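Local coordinates for protein 6-phospho-beta-d glycosidase (Streptococcus pyogenes, PDB 5FOO) that probably hydrolyses the beta-glycosidic bond of 6-phosphorylated beta-glucosides, as a retaining (beta/alpha)8-barrel enzyme of glycoside hydrolase family 1, at residues Phe23-Arg28 with Trp79-Asp84; Ile360-Ser365 with Ala406-Phe411; Pro301-Ala306 with Tyr326-His331. The protein carries 1 engineered substitution. All blocks are in the same frame, centred on the assembly; numbering follows the deposited sequence.

Interaction 1. Residues Phe23-Arg28 with Trp79-Asp84. With PO4 (phosphate ion), chain M.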
loop_
_atom_site.group_PDB
_atom_site.type_symbol
_atom_site.label_atom_id
_atom_site.label_comp_id
_atom_site.label_asym_id
_atom_site.label_seq_id
_atom_site.Cartn_x
_atom_site.Cartn_y
_atom_site.Cartn_z
ATOM N N PHE A 23 11.639 -16.754 8.040
ATOM C CA PHE A 23 12.026 -18.115 7.809
ATOM C C PHE A 23 12.652 -18.205 6.459
ATOM O O PHE A 23 12.019 -17.763 5.541
ATOM C CB PHE A 23 10.814 -19.015 7.814
ATOM C CG PHE A 23 10.056 -18.980 9.098
ATOM C CD1 PHE A 23 10.494 -19.695 10.181
ATOM C CD2 PHE A 23 8.864 -18.232 9.205
ATOM C CE1 PHE A 23 9.778 -19.666 11.374
ATOM C CE2 PHE A 23 8.152 -18.221 10.386
ATOM C CZ PHE A 23 8.610 -18.938 11.459
ATOM N N ALA A 24 13.878 -18.774 6.384
ATOM C CA ALA A 24 14.690 -18.932 5.151
ATOM C C ALA A 24 14.900 -17.688 4.262
ATOM O O ALA A 24 15.057 -17.823 3.043
ATOM C CB ALA A 24 14.155 -20.064 4.305
ATOM N N LYS A 25 14.917 -16.500 4.854
ATOM C CA LYS A 25 15.007 -15.298 4.079
ATOM C C LYS A 25 16.411 -14.828 4.172
ATOM O O LYS A 25 16.878 -14.529 5.264
ATOM C CB LYS A 25 13.996 -14.211 4.535
ATOM C CG LYS A 25 13.743 -13.135 3.487
ATOM C CD LYS A 25 12.653 -12.143 3.885
ATOM C CE LYS A 25 13.178 -11.186 4.948
ATOM N NZ LYS A 25 12.260 -10.094 5.362
ATOM N N GLN A 26 17.057 -14.672 3.026
ATOM C CA GLN A 26 18.490 -14.458 2.990
ATOM C C GLN A 26 18.904 -13.108 3.571
ATOM O O GLN A 26 19.973 -12.997 4.180
ATOM C CB GLN A 26 18.991 -14.616 1.553
ATOM C CG GLN A 26 20.478 -14.453 1.378
ATOM C CD GLN A 26 20.979 -14.723 -0.050
ATOM O OE1 GLN A 26 20.323 -15.291 -0.915
ATOM N NE2 GLN A 26 22.177 -14.313 -0.279
ATOM N N HIS A 27 18.127 -12.058 3.342
ATOM C CA HIS A 27 18.623 -10.720 3.659
ATOM C C HIS A 27 17.631 -10.082 4.561
ATOM O O HIS A 27 16.460 -10.471 4.586
ATOM C CB HIS A 27 18.737 -9.827 2.376
ATOM C CG HIS A 27 19.611 -10.364 1.271
ATOM N ND1 HIS A 27 20.985 -10.204 1.255
ATOM C CD2 HIS A 27 19.300 -10.964 0.095
ATOM C CE1 HIS A 27 21.491 -10.709 0.144
ATOM N NE2 HIS A 27 20.495 -11.226 -0.560
ATOM N N ARG A 28 18.085 -9.024 5.233
ATOM C CA ARG A 28 17.219 -8.140 6.001
ATOM C C ARG A 28 16.687 -6.969 5.197
ATOM O O ARG A 28 17.439 -6.302 4.463
ATOM C CB ARG A 28 17.968 -7.575 7.229
ATOM C CG ARG A 28 18.476 -8.696 8.168
ATOM C CD ARG A 28 19.494 -8.197 9.189
ATOM N NE ARG A 28 20.668 -7.679 8.518
ATOM C CZ ARG A 28 21.714 -7.139 9.120
ATOM N NH1 ARG A 28 21.801 -7.021 10.438
ATOM N NH2 ARG A 28 22.688 -6.728 8.365
ATOM N N TRP A 79 12.121 -8.415 -2.238
ATOM C CA TRP A 79 13.442 -8.303 -2.785
ATOM C C TRP A 79 14.477 -9.054 -1.913
ATOM O O TRP A 79 15.375 -9.756 -2.433
ATOM C CB TRP A 79 13.746 -6.800 -2.833
ATOM C CG TRP A 79 14.851 -6.358 -3.687
ATOM C CD1 TRP A 79 15.773 -7.136 -4.322
ATOM C CD2 TRP A 79 15.179 -4.981 -4.003
ATOM N NE1 TRP A 79 16.671 -6.340 -5.007
ATOM C CE2 TRP A 79 16.322 -5.014 -4.837
ATOM C CE3 TRP A 79 14.610 -3.719 -3.653
ATOM C CZ2 TRP A 79 16.919 -3.856 -5.314
ATOM C CZ3 TRP A 79 15.193 -2.587 -4.133
ATOM C CH2 TRP A 79 16.358 -2.651 -4.947
ATOM N N THR A 80 14.332 -8.919 -0.594
ATOM C CA THR A 80 15.230 -9.533 0.355
ATOM C C THR A 80 15.099 -11.054 0.446
ATOM O O THR A 80 16.001 -11.673 0.960
ATOM C CB THR A 80 15.023 -8.959 1.780
ATOM O OG1 THR A 80 13.643 -9.104 2.200
ATOM C CG2 THR A 80 15.471 -7.526 1.828
ATOM N N ARG A 81 14.011 -11.647 -0.070
ATOM C CA ARG A 81 13.859 -13.133 -0.159
ATOM C C ARG A 81 14.236 -13.668 -1.531
ATOM O O ARG A 81 14.863 -14.690 -1.619
ATOM C CB ARG A 81 12.403 -13.553 0.148
ATOM C CG ARG A 81 12.185 -15.042 0.109
ATOM C CD ARG A 81 10.794 -15.421 0.495
ATOM N NE ARG A 81 10.445 -15.103 1.862
ATOM C CZ ARG A 81 10.880 -15.715 2.950
ATOM N NH1 ARG A 81 11.713 -16.695 2.878
ATOM N NH2 ARG A 81 10.439 -15.311 4.173
ATOM N N LEU A 82 13.809 -13.001 -2.593
ATOM C CA LEU A 82 13.996 -13.548 -3.963
ATOM C C LEU A 82 15.434 -13.449 -4.481
ATOM O O LEU A 82 15.881 -14.311 -5.235
ATOM C CB LEU A 82 13.087 -12.869 -4.963
ATOM C CG LEU A 82 13.070 -13.478 -6.385
ATOM C CD1 LEU A 82 12.787 -15.007 -6.352
ATOM C CD2 LEU A 82 12.011 -12.750 -7.201
ATOM N N ILE A 83 16.151 -12.395 -4.093
ATOM C CA ILE A 83 17.436 -12.113 -4.668
ATOM C C ILE A 83 18.602 -12.494 -3.776
ATOM O O ILE A 83 18.588 -12.279 -2.574
ATOM C CB ILE A 83 17.515 -10.634 -5.098
ATOM C CG1 ILE A 83 16.469 -10.309 -6.162
ATOM C CG2 ILE A 83 18.928 -10.295 -5.606
ATOM C CD1 ILE A 83 16.520 -11.169 -7.442
ATOM N N ASP A 84 19.615 -13.095 -4.384
ATOM C CA ASP A 84 20.793 -13.525 -3.691
ATOM C C ASP A 84 21.796 -12.352 -3.751
ATOM O O ASP A 84 22.008 -11.672 -2.760
ATOM C CB ASP A 84 21.319 -14.822 -4.329
ATOM C CG ASP A 84 22.702 -15.251 -3.789
ATOM O OD1 ASP A 84 23.273 -14.661 -2.855
ATOM O OD2 ASP A 84 23.255 -16.182 -4.348
HETATM P P PO4 M . 21.880 -8.455 4.786
HETATM O O1 PO4 M . 22.712 -7.252 5.216
HETATM O O2 PO4 M . 22.573 -9.796 4.869
HETATM O O3 PO4 M . 21.615 -8.247 3.232
HETATM O O4 PO4 M . 20.769 -8.557 5.749
HETATM O O HOH W 1 12.993 -18.294 1.040
HETATM O O HOH W 2 15.781 -15.899 0.624
#
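In the (beta/alpha)8 barrel of this family 1 glycosidase, the loop between helices 16-19 and 30-37 packs on the short helix 79-82 just beyond barrel strand 72-76, where His27 and Thr80 pack against each other, CB to CB. Here His27 N donates to Thr80 O (3.2 Å). The imidazole bridges two partners: NE2 gives a short but bent bond to Asp84 O (2.7 Å, 130°), while ND1 reaches O3 of a phosphate ion, probably from the crystallisation liquor. Arg28 completes the grip on that ion, its backbone N and NE both meeting phosphate O4 and its NH2 meeting O1. Beside the histidine, the extended Gln26 chain sends NE2 almost straight (177°) to Asp84 OD1 at 2.8 Å, arriving from above the carboxylate plane. Lys25 runs across Arg81 at about a right angle, its CB over one face of the guanidinium and its CG 3.6 Å from Arg81 CB. Each charge has its own acidic partner: Lys25 NZ pairs with Asp32, and Arg81 NE with Glu20. One water joins Ala24 O to Arg81 NH1, and a second links Ala24 O, Gln26 N and Arg81 O. The bend at chi3 (-64°) helps bring the Arg81 guanidinium end-on to Phe23 O, which accepts from both NH1 (2.9 Å) and NH2 (3.2 Å) close to the guanidinium plane.

Interaction 2. Residues Ile360-Ser365 with Ala406-Phe411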
loop_
_atom_site.group_PDB
_atom_site.type_symbol
_atom_site.label_atom_id
_atom_site.label_comp_id
_atom_site.label_asym_id
_atom_site.label_seq_id
_atom_site.Cartn_x
_atom_site.Cartn_y
_atom_site.Cartn_z
ATOM N N ILE A 360 -9.459 5.970 -15.872
ATOM C CA ILE A 360 -8.782 4.703 -16.025
ATOM C C ILE A 360 -9.202 3.618 -14.973
ATOM O O ILE A 360 -9.760 3.924 -13.903
ATOM C CB ILE A 360 -7.262 4.810 -15.971
ATOM C CG1 ILE A 360 -6.777 5.341 -14.640
ATOM C CG2 ILE A 360 -6.709 5.645 -17.130
ATOM C CD1 ILE A 360 -5.324 4.986 -14.451
ATOM N N PRO A 361 -8.880 2.354 -15.260
ATOM C CA PRO A 361 -9.304 1.371 -14.242
ATOM C C PRO A 361 -8.567 1.482 -12.911
ATOM O O PRO A 361 -7.352 1.741 -12.885
ATOM C CB PRO A 361 -9.070 0.007 -14.917
ATOM C CG PRO A 361 -8.843 0.312 -16.390
ATOM C CD PRO A 361 -8.360 1.723 -16.490
ATOM N N TRP A 362 -9.305 1.257 -11.825
ATOM C CA TRP A 362 -8.711 1.258 -10.482
ATOM C C TRP A 362 -9.523 0.368 -9.571
ATOM O O TRP A 362 -10.689 0.112 -9.849
ATOM C CB TRP A 362 -8.656 2.706 -9.946
ATOM C CG TRP A 362 -10.015 3.289 -9.678
ATOM C CD1 TRP A 362 -10.859 3.840 -10.611
ATOM C CD2 TRP A 362 -10.697 3.389 -8.417
ATOM N NE1 TRP A 362 -12.018 4.263 -10.008
ATOM C CE2 TRP A 362 -11.949 4.003 -8.668
ATOM C CE3 TRP A 362 -10.382 3.016 -7.099
ATOM C CZ2 TRP A 362 -12.881 4.253 -7.654
ATOM C CZ3 TRP A 362 -11.305 3.259 -6.097
ATOM C CH2 TRP A 362 -12.538 3.882 -6.382
ATOM N N PHE A 363 -8.900 -0.142 -8.519
ATOM C CA PHE A 363 -9.623 -0.788 -7.419
ATOM C C PHE A 363 -9.213 -0.286 -6.015
ATOM O O PHE A 363 -8.126 0.250 -5.816
ATOM C CB PHE A 363 -9.490 -2.294 -7.492
ATOM C CG PHE A 363 -8.195 -2.844 -6.999
ATOM C CD1 PHE A 363 -7.002 -2.541 -7.619
ATOM C CD2 PHE A 363 -8.167 -3.759 -5.915
ATOM C CE1 PHE A 363 -5.840 -3.125 -7.181
ATOM C CE2 PHE A 363 -6.993 -4.305 -5.479
ATOM C CZ PHE A 363 -5.828 -4.011 -6.137
ATOM N N LEU A 364 -10.104 -0.449 -5.054
ATOM C CA LEU A 364 -9.830 0.012 -3.709
ATOM C C LEU A 364 -9.033 -1.079 -3.076
ATOM O O LEU A 364 -9.572 -2.118 -2.674
ATOM C CB LEU A 364 -11.108 0.270 -2.960
ATOM C CG LEU A 364 -11.012 0.849 -1.542
ATOM C CD1 LEU A 364 -10.147 2.083 -1.510
ATOM C CD2 LEU A 364 -12.411 1.213 -1.069
ATOM N N SER A 365 -7.736 -0.837 -2.974
ATOM C CA SER A 365 -6.746 -1.890 -2.760
ATOM C C SER A 365 -6.407 -2.155 -1.309
ATOM O O SER A 365 -5.711 -3.173 -1.009
ATOM C CB SER A 365 -5.462 -1.564 -3.572
ATOM O OG SER A 365 -5.186 -0.157 -3.501
ATOM N N ALA A 406 -22.183 6.135 -10.291
ATOM C CA ALA A 406 -21.970 7.450 -10.863
ATOM C C ALA A 406 -21.012 7.399 -12.018
ATOM O O ALA A 406 -20.672 8.429 -12.578
ATOM C CB ALA A 406 -21.483 8.415 -9.762
ATOM N N GLY A 407 -20.501 6.223 -12.372
ATOM C CA GLY A 407 -19.650 6.126 -13.552
ATOM C C GLY A 407 -18.164 5.866 -13.267
ATOM O O GLY A 407 -17.414 5.666 -14.234
ATOM N N SER A 408 -17.723 5.824 -11.985
ATOM C CA SER A 408 -16.306 5.544 -11.743
ATOM C C SER A 408 -15.918 4.113 -12.150
ATOM O O SER A 408 -16.570 3.129 -11.765
ATOM C CB SER A 408 -15.893 5.785 -10.279
ATOM O OG SER A 408 -14.473 5.851 -10.195
ATOM N N ASN A 409 -14.793 3.991 -12.817
ATOM C CA ASN A 409 -14.332 2.723 -13.325
ATOM C C ASN A 409 -13.534 1.908 -12.278
ATOM O O ASN A 409 -12.349 1.602 -12.445
ATOM C CB ASN A 409 -13.517 3.067 -14.555
ATOM C CG ASN A 409 -13.137 1.881 -15.415
ATOM O OD1 ASN A 409 -13.664 0.827 -15.320
ATOM N ND2 ASN A 409 -12.167 2.092 -16.259
ATOM N N CYS A 410 -14.224 1.496 -11.234
ATOM C CA CYS A 410 -13.685 0.633 -10.173
ATOM C C CYS A 410 -13.978 -0.864 -10.407
ATOM O O CYS A 410 -15.109 -1.254 -10.640
ATOM C CB CYS A 410 -14.312 1.072 -8.844
ATOM S SG CYS A 410 -13.682 0.122 -7.474
ATOM N N PHE A 411 -12.980 -1.714 -10.322
ATOM C CA PHE A 411 -13.156 -3.120 -10.699
ATOM C C PHE A 411 -12.922 -4.025 -9.511
ATOM O O PHE A 411 -12.927 -5.246 -9.676
ATOM C CB PHE A 411 -12.229 -3.492 -11.880
ATOM C CG PHE A 411 -10.756 -3.335 -11.575
ATOM C CD1 PHE A 411 -10.058 -4.329 -10.875
ATOM C CD2 PHE A 411 -10.070 -2.175 -11.944
ATOM C CE1 PHE A 411 -8.696 -4.200 -10.578
ATOM C CE2 PHE A 411 -8.696 -2.059 -11.700
ATOM C CZ PHE A 411 -8.014 -3.072 -11.002
#
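Trp362 and Cys410 form a parallel beta bridge where strands 362-367 and 410-416, the seventh and eighth of the (beta/alpha)8 barrel, begin side by side. Two backbone bonds flank Cys410: Trp362 N donates to Asn409 O (3.1 Å), and Trp362 O accepts from Phe411 N (3.0 Å). Trp362 O also receives a CA-H...O contact from Cys410 CA, and Asn409 O a longer one from Pro361 CA. Thus both backbone polar atoms of Trp362 are satisfied, N by Asn409 O in the turn just before strand 410-416, O by Phe411 N in the strand, while Phe363 bonds through its backbone to Leu294 and Leu296 on strand 293-297.

The indole nitrogen is satisfied too. Trp362 NE1 donates to Ser408 OG at 2.9 Å, with the oxygen close to the ring plane at its edge. Ser408 OG is hydrogen-bonded in addition to Ala350 O of helix 344-356, so this one hydroxyl connects the indole to a neighbouring helix. Just before Ser408, Gly407 ends helix 387-405 in a Schellman motif, and Asn359 bonds to both Gly407 O and Asn409 N.

Apolar packing fills in around these bonds. With SG anti to the backbone N (chi1 -178°), Cys410 lies over the indole, Cys410 SG being 4.1 Å from the centroid of the Trp362 six-membered ring and only 10° off the normal; helix 387-405 supplies Leu400 to both side chains. The edge of the Phe411 ring meets the backbone C of Pro361 near the ring plane, and Pro361 CB packs 3.8 Å from Phe411 CD2. Over the face of that ring, Phe363 CB makes a CH-pi contact 3.9 Å from the Phe411 ring centroid.

Interaction 3. Residues Pro301-Ala306 with Tyr326-His331. Engineered in segment 326-331: His331 (natural residue Arg).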
loop_
_atom_site.group_PDB
_atom_site.type_symbol
_atom_site.label_atom_id
_atom_site.label_comp_id
_atom_site.label_asym_id
_atom_site.label_seq_id
_atom_site.Cartn_x
_atom_site.Cartn_y
_atom_site.Cartn_z
ATOM N N PRO A 301 -9.625 9.430 6.488
ATOM C CA PRO A 301 -9.538 10.734 5.829
ATOM C C PRO A 301 -8.442 11.613 6.429
ATOM O O PRO A 301 -7.943 11.305 7.485
ATOM C CB PRO A 301 -10.922 11.313 6.106
ATOM C CG PRO A 301 -11.242 10.802 7.480
ATOM C CD PRO A 301 -10.789 9.371 7.397
ATOM N N LYS A 302 -8.082 12.663 5.733
ATOM C CA LYS A 302 -7.092 13.660 6.159
ATOM C C LYS A 302 -7.832 14.992 6.055
ATOM O O LYS A 302 -8.556 15.207 5.076
ATOM C CB LYS A 302 -5.861 13.710 5.232
ATOM C CG LYS A 302 -5.117 12.390 4.985
ATOM N N ARG A 303 -7.681 15.864 7.065
ATOM C CA ARG A 303 -8.051 17.265 6.957
ATOM C C ARG A 303 -6.877 18.187 7.331
ATOM O O ARG A 303 -6.026 17.841 8.156
ATOM C CB ARG A 303 -9.243 17.580 7.853
ATOM C CG ARG A 303 -10.419 16.633 7.703
ATOM C CD ARG A 303 -11.435 16.787 8.847
ATOM N NE ARG A 303 -12.515 15.851 8.644
ATOM C CZ ARG A 303 -13.439 15.959 7.669
ATOM N NH1 ARG A 303 -13.508 16.999 6.850
ATOM N NH2 ARG A 303 -14.372 15.043 7.579
ATOM N N VAL A 304 -6.848 19.355 6.710
ATOM C CA VAL A 304 -5.763 20.296 6.947
ATOM C C VAL A 304 -6.283 21.724 7.080
ATOM O O VAL A 304 -7.421 22.025 6.680
ATOM C CB VAL A 304 -4.724 20.272 5.831
ATOM C CG1 VAL A 304 -4.140 18.860 5.685
ATOM C CG2 VAL A 304 -5.328 20.811 4.549
ATOM N N LYS A 305 -5.427 22.579 7.652
ATOM C CA LYS A 305 -5.677 24.032 7.749
ATOM C C LYS A 305 -4.380 24.774 7.434
ATOM O O LYS A 305 -3.320 24.163 7.389
ATOM C CB LYS A 305 -6.171 24.431 9.156
ATOM C CG LYS A 305 -5.128 24.152 10.227
ATOM C CD LYS A 305 -5.538 24.542 11.637
ATOM C CE LYS A 305 -4.424 24.071 12.559
ATOM N NZ LYS A 305 -4.744 24.484 13.926
ATOM N N ALA A 306 -4.503 26.081 7.200
ATOM C CA ALA A 306 -3.374 26.984 7.103
ATOM C C ALA A 306 -2.480 26.802 8.319
ATOM O O ALA A 306 -2.979 26.588 9.414
ATOM C CB ALA A 306 -3.841 28.428 7.076
ATOM N N TYR A 326 -5.761 19.126 10.647
ATOM C CA TYR A 326 -6.867 19.750 11.319
ATOM C C TYR A 326 -7.807 18.671 11.851
ATOM O O TYR A 326 -8.035 17.652 11.183
ATOM C CB TYR A 326 -7.542 20.728 10.373
ATOM C CG TYR A 326 -8.864 21.250 10.851
ATOM C CD1 TYR A 326 -8.933 22.132 11.928
ATOM C CD2 TYR A 326 -10.061 20.820 10.272
ATOM C CE1 TYR A 326 -10.161 22.627 12.359
ATOM C CE2 TYR A 326 -11.294 21.271 10.713
ATOM C CZ TYR A 326 -11.323 22.166 11.774
ATOM O OH TYR A 326 -12.492 22.642 12.216
ATOM N N LEU A 327 -8.318 18.867 13.062
ATOM C CA LEU A 327 -9.351 18.002 13.614
ATOM C C LEU A 327 -10.685 18.740 13.596
ATOM O O LEU A 327 -10.779 19.872 14.057
ATOM C CB LEU A 327 -8.979 17.504 15.017
ATOM C CG LEU A 327 -8.391 16.088 15.073
ATOM C CD1 LEU A 327 -6.911 16.049 14.633
ATOM C CD2 LEU A 327 -8.616 15.548 16.482
ATOM N N MET A 328 -11.696 18.085 13.029
ATOM C CA MET A 328 -13.000 18.673 12.804
ATOM C C MET A 328 -13.845 18.352 14.066
ATOM O O MET A 328 -14.090 17.178 14.359
ATOM C CB MET A 328 -13.674 18.095 11.531
ATOM C CG MET A 328 -15.040 18.674 11.178
ATOM S SD MET A 328 -15.884 17.845 9.811
ATOM C CE MET A 328 -16.133 16.146 10.322
ATOM N N PRO A 329 -14.284 19.391 14.795
ATOM C CA PRO A 329 -15.215 19.112 15.874
ATOM C C PRO A 329 -16.453 18.287 15.439
ATOM O O PRO A 329 -17.072 18.579 14.440
ATOM C CB PRO A 329 -15.601 20.537 16.381
ATOM C CG PRO A 329 -14.489 21.465 15.878
ATOM C CD PRO A 329 -14.063 20.853 14.583
ATOM N N GLY A 330 -16.822 17.249 16.186
ATOM C CA GLY A 330 -17.950 16.410 15.798
ATOM C C GLY A 330 -17.554 15.250 14.851
ATOM O O GLY A 330 -18.410 14.498 14.449
ATOM N N HIS A 331 -16.268 15.007 14.571
ATOM C CA HIS A 331 -15.918 13.904 13.638
ATOM C C HIS A 331 -16.212 12.565 14.283
ATOM O O HIS A 331 -16.183 12.446 15.513
ATOM C CB HIS A 331 -14.451 13.961 13.165
ATOM C CG HIS A 331 -13.444 13.804 14.264
ATOM N ND1 HIS A 331 -12.988 14.862 15.002
ATOM C CD2 HIS A 331 -12.835 12.714 14.766
ATOM C CE1 HIS A 331 -12.158 14.436 15.928
ATOM N NE2 HIS A 331 -12.053 13.135 15.807
HETATM O O HOH W 3 -7.300 15.163 9.751
#
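Arg303 and Tyr326 join strand 302-305 to the chain leaving strand 324-325, at the edge of a small three-stranded mixed sheet that lies outside the eight-stranded barrel. Direct hydrogen bonding between the segments is one backbone link: Tyr326 N donates to Arg303 O at 2.8 Å, the donor standing above the carbonyl plane. Two residues further along the strand, Lys305 pairs through its backbone with Asp324, extending the antiparallel pairing. A water accepts from Arg303 N (2.8 Å) and lies 3.0 Å from Tyr326 O, to which it can donate, bridging the backbones where they diverge.

Van der Waals contacts gather round Tyr326. Tyr326 CB packs against the backbone C of Val304 and lies 4.1 Å from Lys305 CB, while the edge of the phenol ring faces Arg303 CB. The aliphatic chain of Lys305 stays extended beyond CG and crosses the tyrosine side chain at about a right angle.

A third kind of contact pairs a cation with a thioether. Arg303 is extended from CG to NE, and the bend of Met328 at chi3 (61°) folds its end over the guanidinium. Met328 SD stands 3.7 Å above the centre of the Arg303 guanidinium plane, and Met328 CE comes within 3.4 Å of Arg303 NH2. Arg303 NE forms a salt bridge with Glu340, and the guanidinium has a cation-pi contact with Tyr342.

Within 326-331, a type II turn runs from Met328 to His331, an engineered residue. Met328 O accepts from His331 N and, at 2.6 Å, from His331 ND1, the two donors approaching from opposite faces of its plane. The contacts imply a surface junction held by one direct backbone bond and a bridging water, in which the arginine charge is probably offset by Glu340, with the Met328 thioether lying over one guanidinium face.

How the interactions relate
From the N terminus, interaction 1 comes first, joining the loop after helix 16-19 to helix 79-82 and closing a loop of 50 residues. Interaction 3 follows, with 19 intervening residues, and ties strand 302-305 of the small mixed sheet to the loop after strand 324-325. Interaction 2 comes last, pairing barrel strands 362-367 and 410-416 across 40 residues that include helix 387-405. The three closures are in series, neither nested nor crossing. Interaction 1 lies across the chain's centre from both others, its centre about 34 Å from that of interaction 2; interactions 2 and 3 approach to about 11 Å between nearest atoms without touching.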